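Uncharacterized protein (Aeropyrum pernix, PDB 3P1Z) is uncharacterised, but probably belongs to the tRNA-splicing endonuclease family and may bind and cut intron-containing tRNA. Local coordinates at residues I151-R154 against T155-T159; A52-Q55 against A56-M60; G80-L83 against D84-L87. All blocks are in the same frame, centred on the assembly; numbering follows the deposited sequence.

In the fold
From the N terminus, interaction 2 comes first. It closes the last turn of helix 49-57, in the SEN2-like N-terminal domain. Interaction 3 follows at the junction between helix 68-79 and helix 83-95, where Ser82 caps the second helix. Interaction 1 closes the hairpin between strands 146-152 and 158-166, in the catalytic C-terminal domain. The three run in series, and none nests in or crosses another. Interactions 1 and 3 touch, with Val152 CG1 3.4 Å from Asp84 OD1. Interaction 2 touches neither. Helix 83-95 is the common element, since side chains of 49-57 and of the hairpin both pack on it.

Interaction 1. Residues I151-R154 against T155-T159; sequences IVDR and TGLIT
Val152 and Ile158 lie side by side in a beta hairpin, and both side chains point the same way and pack on helix 83-95. Their branches meet at Val152 CG2 and Ile158 CG1, 4.1 Å apart. The two residues form an antiparallel non-hydrogen-bonded pair. Ile151 and Thr159 form the hydrogen-bonded pair next to it, on the other face. The loop is a type I turn from Asp153 to Gly156 with a G1 bulge. Gly156 has phi 124°, where a side chain would collide with the preceding carbonyl oxygen. Asp153 N bonds to Leu157 O at 2.8 Å and closes the loop. The carboxylate of Asp153 swings across the turn, with CG between its backbone N and carbonyl carbon (chi1 87°). It crosses the Thr155 side chain at a slant. OD2 accepts a weak bond from the backbone N of Gly156. OD1 bonds to a polar side chain of a neighbouring chain. Arg154 extends away from the turn to a salt bridge with Glu124 and a bond to the backbone of that neighbouring chain. Asp153 OD2 also takes the N-H of Leu157 nearly along its C-O axis, at 2.8 Å.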
loop_
_atom_site.group_PDB
_atom_site.type_symbol
_atom_site.label_atom_id
_atom_site.label_comp_id
_atom_site.label_asym_id
_atom_site.label_seq_id
_atom_site.Cartn_x
_atom_site.Cartn_y
_atom_site.Cartn_z
ATOM N N ILE A 151 -5.730 11.191 10.647
ATOM C CA ILE A 151 -4.916 11.512 9.499
ATOM C C ILE A 151 -5.634 12.468 8.580
ATOM O O ILE A 151 -6.751 12.225 8.141
ATOM C CB ILE A 151 -4.506 10.257 8.742
ATOM C CG1 ILE A 151 -3.706 9.363 9.688
ATOM C CG2 ILE A 151 -3.690 10.624 7.496
ATOM C CD1 ILE A 151 -4.149 7.948 9.700
ATOM N N VAL A 152 -4.971 13.573 8.305
ATOM C CA VAL A 152 -5.507 14.564 7.418
ATOM C C VAL A 152 -4.707 14.446 6.153
ATOM O O VAL A 152 -3.517 14.707 6.154
ATOM C CB VAL A 152 -5.341 15.975 8.026
ATOM C CG1 VAL A 152 -6.033 17.027 7.153
ATOM C CG2 VAL A 152 -5.885 15.992 9.446
ATOM N N ASP A 153 -5.340 14.051 5.064
ATOM C CA ASP A 153 -4.596 13.953 3.820
ATOM C C ASP A 153 -4.274 15.323 3.208
ATOM O O ASP A 153 -4.727 16.380 3.673
ATOM C CB ASP A 153 -5.304 13.052 2.793
ATOM C CG ASP A 153 -6.336 13.807 1.948
ATOM O OD1 ASP A 153 -6.586 13.422 0.787
ATOM O OD2 ASP A 153 -6.909 14.782 2.442
ATOM N N ARG A 154 -3.487 15.275 2.143
ATOM C CA ARG A 154 -2.932 16.463 1.533
ATOM C C ARG A 154 -4.002 17.451 1.113
ATOM O O ARG A 154 -3.687 18.609 0.850
ATOM C CB ARG A 154 -2.062 16.082 0.337
ATOM C CG ARG A 154 -2.801 15.785 -0.946
ATOM C CD ARG A 154 -1.791 15.406 -2.020
ATOM N NE ARG A 154 -2.362 14.822 -3.234
ATOM C CZ ARG A 154 -2.759 13.558 -3.345
ATOM N NH1 ARG A 154 -2.670 12.739 -2.311
ATOM N NH2 ARG A 154 -3.252 13.108 -4.484
ATOM N N THR A 155 -5.259 17.015 1.074
ATOM C CA THR A 155 -6.311 17.874 0.568
ATOM C C THR A 155 -7.162 18.446 1.686
ATOM O O THR A 155 -7.845 19.445 1.506
ATOM C CB THR A 155 -7.190 17.158 -0.474
ATOM O OG1 THR A 155 -8.222 16.415 0.175
ATOM C CG2 THR A 155 -6.359 16.239 -1.349
ATOM N N GLY A 156 -7.107 17.813 2.846
ATOM C CA GLY A 156 -7.850 18.289 3.991
ATOM C C GLY A 156 -8.791 17.257 4.584
ATOM O O GLY A 156 -9.391 17.488 5.628
ATOM N N LEU A 157 -8.921 16.121 3.914
ATOM C CA LEU A 157 -9.777 15.044 4.383
ATOM C C LEU A 157 -9.247 14.406 5.670
ATOM O O LEU A 157 -8.043 14.203 5.837
ATOM C CB LEU A 157 -9.934 13.984 3.298
ATOM C CG LEU A 157 -10.600 14.501 2.025
ATOM C CD1 LEU A 157 -10.496 13.509 0.860
ATOM C CD2 LEU A 157 -12.037 14.850 2.316
ATOM N N ILE A 158 -10.165 14.086 6.576
ATOM C CA ILE A 158 -9.797 13.556 7.877
ATOM C C ILE A 158 -10.335 12.158 8.115
ATOM O O ILE A 158 -11.520 11.901 7.951
ATOM C CB ILE A 158 -10.346 14.428 8.996
ATOM C CG1 ILE A 158 -9.899 15.877 8.805
ATOM C CG2 ILE A 158 -9.922 13.865 10.356
ATOM C CD1 ILE A 158 -10.571 16.835 9.751
ATOM N N THR A 159 -9.452 11.265 8.533
ATOM C CA THR A 159 -9.852 9.917 8.915
ATOM C C THR A 159 -9.481 9.627 10.359
ATOM O O THR A 159 -8.492 10.144 10.875
ATOM C CB THR A 159 -9.215 8.859 8.015
ATOM O OG1 THR A 159 -9.145 9.364 6.681
ATOM C CG2 THR A 159 -10.065 7.629 8.019
#

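Interaction 2. Residues A52-Q55 against A56-M60; sequences AAYQ and ASRGM
Tyr54 O takes two donors at the C-terminal end of helix 49-57, where the chain leaves in a Schellman motif. Ser57 OG bonds to it at 2.9 Å, in the carbonyl plane and on a lone pair. Arg58 N adds a weaker bond at 3.2 Å. The serine hydroxyl can reach back because OG stands between its backbone N and carbonyl carbon (chi1 86°). Gly59 has positive phi and turns the chain off the helix. Met60 N then bonds weakly to Gln55 O. The Arg58 chain bends at chi3 and passes beside the Tyr54 ring. Its CG lies 3.6 Å from Tyr54 CE1. The two side chains cross obliquely, and the ring and guanidinium planes are 45° apart. Tyr54 also packs on Arg93 and Arg94 of helix 83-95. Ala56 touches Ala71 and Ser57 touches Trp69, both of helix 68-79. Gln55 runs alongside Arg58, but its amide plane stands almost square to the guanidinium, at 85°. Gln55 OE1 takes a weak bond from Tyr32 OH. The same OE1 lies at the guanidinium edge, in a weak bond with Arg58 NH1 at 3.3 Å.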
loop_
_atom_site.group_PDB
_atom_site.type_symbol
_atom_site.label_atom_id
_atom_site.label_comp_id
_atom_site.label_asym_id
_atom_site.label_seq_id
_atom_site.Cartn_x
_atom_site.Cartn_y
_atom_site.Cartn_z
ATOM N N ALA A 52 -10.807 29.567 19.885
ATOM C CA ALA A 52 -10.906 30.927 19.380
ATOM C C ALA A 52 -10.881 30.942 17.863
ATOM O O ALA A 52 -11.574 31.729 17.216
ATOM C CB ALA A 52 -9.761 31.762 19.936
ATOM N N ALA A 53 -10.050 30.071 17.305
ATOM C CA ALA A 53 -10.030 29.858 15.869
ATOM C C ALA A 53 -11.348 29.211 15.464
ATOM O O ALA A 53 -11.896 29.528 14.409
ATOM C CB ALA A 53 -8.857 28.984 15.462
ATOM N N TYR A 54 -11.863 28.319 16.312
ATOM C CA TYR A 54 -13.087 27.594 15.986
ATOM C C TYR A 54 -14.259 28.532 15.906
ATOM O O TYR A 54 -14.911 28.639 14.868
ATOM C CB TYR A 54 -13.417 26.526 17.021
ATOM C CG TYR A 54 -14.768 25.880 16.774
ATOM C CD1 TYR A 54 -15.168 25.551 15.490
ATOM C CD2 TYR A 54 -15.637 25.592 17.823
ATOM C CE1 TYR A 54 -16.389 24.958 15.254
ATOM C CE2 TYR A 54 -16.859 24.997 17.594
ATOM C CZ TYR A 54 -17.228 24.675 16.307
ATOM O OH TYR A 54 -18.451 24.076 16.065
ATOM N N GLN A 55 -14.538 29.198 17.023
ATOM C CA GLN A 55 -15.712 30.055 17.112
ATOM C C GLN A 55 -15.645 31.159 16.038
ATOM O O GLN A 55 -16.672 31.638 15.570
ATOM C CB GLN A 55 -15.905 30.584 18.542
ATOM C CG GLN A 55 -16.213 29.481 19.582
ATOM C CD GLN A 55 -17.683 29.043 19.596
ATOM O OE1 GLN A 55 -18.467 29.430 18.733
ATOM N NE2 GLN A 55 -18.055 28.248 20.584
ATOM N N ALA A 56 -14.437 31.524 15.616
ATOM C CA ALA A 56 -14.285 32.352 14.425
ATOM C C ALA A 56 -14.944 31.677 13.209
ATOM O O ALA A 56 -15.868 32.229 12.611
ATOM C CB ALA A 56 -12.810 32.655 14.160
ATOM N N SER A 57 -14.486 30.469 12.880
ATOM C CA SER A 57 -14.946 29.714 11.705
ATOM C C SER A 57 -16.435 29.324 11.681
ATOM O O SER A 57 -16.922 28.770 10.691
ATOM C CB SER A 57 -14.086 28.454 11.516
ATOM O OG SER A 57 -14.563 27.363 12.292
ATOM N N ARG A 58 -17.146 29.576 12.772
ATOM C CA ARG A 58 -18.596 29.413 12.771
ATOM C C ARG A 58 -19.224 30.780 12.525
ATOM O O ARG A 58 -20.420 30.892 12.257
ATOM C CB ARG A 58 -19.098 28.811 14.087
ATOM C CG ARG A 58 -18.965 27.291 14.180
ATOM C CD ARG A 58 -19.270 26.790 15.587
ATOM N NE ARG A 58 -20.675 26.430 15.779
ATOM C CZ ARG A 58 -21.519 27.093 16.566
ATOM N NH1 ARG A 58 -21.106 28.161 17.242
ATOM N NH2 ARG A 58 -22.780 26.689 16.671
ATOM N N GLY A 59 -18.393 31.814 12.604
ATOM C CA GLY A 59 -18.841 33.175 12.384
ATOM C C GLY A 59 -19.405 33.816 13.641
ATOM O O GLY A 59 -19.955 34.924 13.583
ATOM N N MET A 60 -19.260 33.117 14.771
ATOM C CA MET A 60 -19.801 33.545 16.069
ATOM C C MET A 60 -18.853 34.435 16.881
ATOM O O MET A 60 -19.251 35.032 17.881
ATOM C CB MET A 60 -20.152 32.331 16.933
ATOM C CG MET A 60 -20.927 31.230 16.226
ATOM S SD MET A 60 -22.562 31.760 15.710
ATOM C CE MET A 60 -22.243 32.199 14.008
#

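Interaction 3. Residues G80-L83 against D84-L87; sequences GLSL and DTAL
Ser82 lays its CB and OG against the hydroxyl of Thr85, one turn further on. Ser82 is the N-cap of helix 83-95. Its OG is roughly anti to the backbone N (chi1 154°), which brings it to the threonine. The Ser82 hydroxyl donates to Thr85 OG1 at 3.0 Å, and Ser82 CB is 3.2 Å from the same oxygen. With chi1 near -40°, Thr85 OG1 is beside its own backbone N, where it meets Ser82 OG. An alanine at Thr85 removes this oxygen, and the Ser82 hydroxyl would probably lose its acceptor and become free to turn. The cap residue also starts the helical bonding. Ala86 N meets Ser82 O at 3.0 Å in a nearly straight bond, with an N-H...O angle of 170°. Ala86 CB tucks in at 3.6 Å from both Ser82 O and Leu83 O. The next bond is looser, from Leu87 N to Leu83 O at 3.2 Å. Leu83 and Leu87 lie on one side of the helix. Leu83 CG and Leu87 CD1 come within 4.3 Å.

Just before the cap, Gly80 ends helix 68-79 in a Schellman motif. Residues 69-90, predicted as one transmembrane helix, are not one helix here: they span most of one helix, this turn and the start of the next. Leu83 and Ala86 pack on Ile76 of helix 68-79, Leu87 packs on Trp69, and Leu81 reaches Pro49 and Leu50 of helix 49-57. Asp84 OD2 bonds to Ser123 OG of strand 115-123. Asp84 OD1 pairs with a basic side chain of a neighbouring chain, so the first turn of helix 83-95 meets helix 68-79, strand 115-123 and another subunit.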
loop_
_atom_site.group_PDB
_atom_site.type_symbol
_atom_site.label_atom_id
_atom_site.label_comp_id
_atom_site.label_asym_id
_atom_site.label_seq_id
_atom_site.Cartn_x
_atom_site.Cartn_y
_atom_site.Cartn_z
ATOM N N GLY A 80 0.634 30.883 16.066
ATOM C CA GLY A 80 1.505 29.787 15.686
ATOM C C GLY A 80 0.879 28.415 15.846
ATOM O O GLY A 80 1.556 27.466 16.217
ATOM N N LEU A 81 -0.414 28.299 15.571
ATOM C CA LEU A 81 -1.084 27.001 15.623
ATOM C C LEU A 81 -0.779 26.133 14.400
ATOM O O LEU A 81 -0.047 26.548 13.503
ATOM C CB LEU A 81 -2.596 27.175 15.770
ATOM C CG LEU A 81 -2.965 27.958 17.026
ATOM C CD1 LEU A 81 -4.474 27.966 17.270
ATOM C CD2 LEU A 81 -2.213 27.373 18.208
ATOM N N SER A 82 -1.328 24.919 14.391
ATOM C CA SER A 82 -1.186 24.008 13.257
ATOM C C SER A 82 -2.510 23.808 12.534
ATOM O O SER A 82 -3.484 23.302 13.117
ATOM C CB SER A 82 -0.660 22.639 13.696
ATOM O OG SER A 82 -1.089 21.636 12.782
ATOM N N LEU A 83 -2.521 24.183 11.258
ATOM C CA LEU A 83 -3.710 24.095 10.426
ATOM C C LEU A 83 -4.452 22.755 10.488
ATOM O O LEU A 83 -5.686 22.728 10.496
ATOM C CB LEU A 83 -3.382 24.411 8.976
ATOM C CG LEU A 83 -4.676 24.424 8.169
ATOM C CD1 LEU A 83 -5.629 25.419 8.797
ATOM C CD2 LEU A 83 -4.384 24.768 6.731
ATOM N N ASP A 84 -3.725 21.647 10.532
ATOM C CA ASP A 84 -4.397 20.355 10.615
ATOM C C ASP A 84 -5.014 20.093 11.988
ATOM O O ASP A 84 -6.171 19.704 12.062
ATOM C CB ASP A 84 -3.464 19.220 10.213
ATOM C CG ASP A 84 -3.182 19.190 8.734
ATOM O OD1 ASP A 84 -4.018 19.668 7.936
ATOM O OD2 ASP A 84 -2.117 18.663 8.370
ATOM N N THR A 85 -4.248 20.303 13.063
ATOM C CA THR A 85 -4.760 20.134 14.433
ATOM C C THR A 85 -6.079 20.879 14.600
ATOM O O THR A 85 -7.036 20.359 15.172
ATOM C CB THR A 85 -3.807 20.718 15.501
ATOM O OG1 THR A 85 -2.442 20.438 15.175
ATOM C CG2 THR A 85 -4.125 20.165 16.866
ATOM N N ALA A 86 -6.088 22.120 14.111
ATOM C CA ALA A 86 -7.239 23.023 14.164
ATOM C C ALA A 86 -8.440 22.434 13.443
ATOM O O ALA A 86 -9.586 22.576 13.878
ATOM C CB ALA A 86 -6.875 24.354 13.536
ATOM N N LEU A 87 -8.159 21.798 12.310
ATOM C CA LEU A 87 -9.188 21.141 11.522
ATOM C C LEU A 87 -9.770 19.969 12.306
ATOM O O LEU A 87 -10.994 19.872 12.438
ATOM C CB LEU A 87 -8.644 20.699 10.154
ATOM C CG LEU A 87 -8.321 21.847 9.186
ATOM C CD1 LEU A 87 -7.637 21.371 7.893
ATOM C CD2 LEU A 87 -9.594 22.632 8.879
#